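Local coordinates for dihydroxyacetone kinase (Citrobacter freundii, PDB 1UN8), which phosphorylates dihydroxyacetone at the expense of ATP, needs a divalent cation such as magnesium, and carries a tightly bound phospholipid in its helical C-terminal domain, at residues A456-L461 against P483-L488. Residues are numbered along the deposited sequence; the frame is centred on the assembly and turned at random.
Sequences ALNTGL and PALTSL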
loop_
_atom_site.group_PDB
_atom_site.type_symbol
_atom_site.label_atom_id
_atom_site.label_comp_id
_atom_site.label_asym_id
_atom_site.label_seq_id
_atom_site.Cartn_x
_atom_site.Cartn_y
_atom_site.Cartn_z
ATOM N N ALA A 456 -11.266 -21.342 -45.095
ATOM C CA ALA A 456 -10.101 -20.921 -44.330
ATOM C C ALA A 456 -10.106 -19.403 -44.135
ATOM O O ALA A 456 -9.829 -18.910 -43.037
ATOM C CB ALA A 456 -8.820 -21.372 -45.041
ATOM N N LEU A 457 -10.429 -18.673 -45.200
ATOM C CA LEU A 457 -10.471 -17.218 -45.144
ATOM C C LEU A 457 -11.506 -16.745 -44.141
ATOM O O LEU A 457 -11.301 -15.744 -43.462
ATOM C CB LEU A 457 -10.776 -16.631 -46.521
ATOM C CG LEU A 457 -9.637 -16.725 -47.543
ATOM C CD1 LEU A 457 -10.086 -16.173 -48.891
ATOM C CD2 LEU A 457 -8.426 -15.956 -47.026
ATOM N N ASN A 458 -12.615 -17.472 -44.046
ATOM C CA ASN A 458 -13.665 -17.127 -43.102
ATOM C C ASN A 458 -13.230 -17.409 -41.686
ATOM O O ASN A 458 -13.606 -16.687 -40.772
ATOM C CB ASN A 458 -14.936 -17.907 -43.397
ATOM C CG ASN A 458 -16.020 -17.034 -43.989
ATOM O OD1 ASN A 458 -16.591 -16.182 -43.307
ATOM N ND2 ASN A 458 -16.301 -17.233 -45.273
ATOM N N THR A 459 -12.449 -18.469 -41.490
ATOM C CA THR A 459 -11.962 -18.783 -40.155
ATOM C C THR A 459 -11.000 -17.661 -39.769
ATOM O O THR A 459 -10.977 -17.219 -38.616
ATOM C CB THR A 459 -11.226 -20.144 -40.125
ATOM O OG1 THR A 459 -12.171 -21.199 -40.333
ATOM C CG2 THR A 459 -10.530 -20.359 -38.778
ATOM N N GLY A 460 -10.223 -17.195 -40.748
ATOM C CA GLY A 460 -9.291 -16.105 -40.504
ATOM C C GLY A 460 -10.048 -14.881 -40.009
ATOM O O GLY A 460 -9.633 -14.212 -39.041
ATOM N N LEU A 461 -11.168 -14.596 -40.677
ATOM C CA LEU A 461 -12.027 -13.469 -40.326
ATOM C C LEU A 461 -12.580 -13.644 -38.915
ATOM O O LEU A 461 -12.547 -12.727 -38.102
ATOM C CB LEU A 461 -13.185 -13.375 -41.315
ATOM C CG LEU A 461 -14.187 -12.253 -41.044
ATOM C CD1 LEU A 461 -13.491 -10.910 -41.108
ATOM C CD2 LEU A 461 -15.313 -12.327 -42.066
ATOM N N PRO A 483 -18.865 -9.409 -45.836
ATOM C CA PRO A 483 -19.838 -9.492 -46.926
ATOM C C PRO A 483 -19.263 -10.297 -48.080
ATOM O O PRO A 483 -19.927 -11.184 -48.619
ATOM C CB PRO A 483 -20.057 -8.026 -47.299
ATOM C CG PRO A 483 -19.874 -7.323 -46.006
ATOM C CD PRO A 483 -18.660 -8.004 -45.431
ATOM N N ALA A 484 -18.016 -9.984 -48.432
ATOM C CA ALA A 484 -17.321 -10.655 -49.522
ATOM C C ALA A 484 -17.128 -12.136 -49.249
ATOM O O ALA A 484 -17.387 -12.967 -50.121
ATOM C CB ALA A 484 -15.970 -9.988 -49.769
ATOM N N LEU A 485 -16.674 -12.473 -48.045
ATOM C CA LEU A 485 -16.446 -13.873 -47.714
ATOM C C LEU A 485 -17.754 -14.639 -47.642
ATOM O O LEU A 485 -17.799 -15.844 -47.911
ATOM C CB LEU A 485 -15.671 -14.006 -46.400
ATOM C CG LEU A 485 -14.224 -13.505 -46.500
ATOM C CD1 LEU A 485 -13.475 -13.835 -45.232
ATOM C CD2 LEU A 485 -13.535 -14.144 -47.699
ATOM N N THR A 486 -18.825 -13.943 -47.292
ATOM C CA THR A 486 -20.119 -14.594 -47.229
ATOM C C THR A 486 -20.603 -14.792 -48.664
ATOM O O THR A 486 -21.126 -15.854 -49.010
ATOM C CB THR A 486 -21.126 -13.753 -46.448
ATOM O OG1 THR A 486 -20.687 -13.642 -45.090
ATOM C CG2 THR A 486 -22.492 -14.402 -46.467
ATOM N N SER A 487 -20.414 -13.779 -49.503
ATOM C CA SER A 487 -20.826 -13.885 -50.895
ATOM C C SER A 487 -20.168 -15.110 -51.538
ATOM O O SER A 487 -20.839 -15.924 -52.177
ATOM C CB SER A 487 -20.429 -12.627 -51.662
ATOM O OG SER A 487 -20.824 -12.711 -53.017
ATOM N N LEU A 488 -18.858 -15.238 -51.349
ATOM C CA LEU A 488 -18.099 -16.344 -51.908
ATOM C C LEU A 488 -18.508 -17.700 -51.346
ATOM O O LEU A 488 -18.413 -18.713 -52.029
ATOM C CB LEU A 488 -16.605 -16.114 -51.675
ATOM C CG LEU A 488 -16.005 -14.953 -52.471
ATOM C CD1 LEU A 488 -14.594 -14.653 -52.000
ATOM C CD2 LEU A 488 -16.009 -15.307 -53.944
#
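Leu-485 reaches from helix 478-490 to helix 453-468 and meets three residues there, Leu-457, Asn-458 and Leu-461. Its CB lies against the face of the Asn-458 amide, on the ND2 side, with ND2 3.5 Å away and CG and OD1 slightly farther. With CG anti to the carbonyl carbon (chi1 -68°) and the chain extended beyond it, the two methyls are carried on toward the facing helix, where they part. CD1 comes to 3.4 Å from the carbonyl oxygen of Leu-457, a van der Waals touch on an atom already bonded to the backbone N of Leu-461, and lies 4.0 Å from both CB and CD2 of Leu-461. CD2 turns to the other side, 3.9 Å from CB of Leu-457, whose side chain crosses that of Leu-485 at about a right angle. The polar link is slight: Asn-458 ND2 gives a weak, bent hydrogen bond to the backbone O of Leu-485 (3.3 Å, 144° at the hydrogen), and another weak one to Val-454 O in its own helix, so that the amide loosely links the two backbones.

The short axes run nearly antiparallel, at 152° and 10.1 Å apart, as suits successive helices of the eight-helix barrel of the DhaL domain. Leu-457 also touches the bound phospholipid and Phe-439 of helix 430-448, placing this end of the packing at the wall of the lipid pocket. Leu-461 continues the seam along helix 478-490 onto Ile-478, Leu-481 and Gln-482, toward the ATP-binding residue Met-477. Pro-483 and Leu-488 pack on helix 495-511, and Ala-484 joins Leu-488 against Phe-543 of helix 534-547.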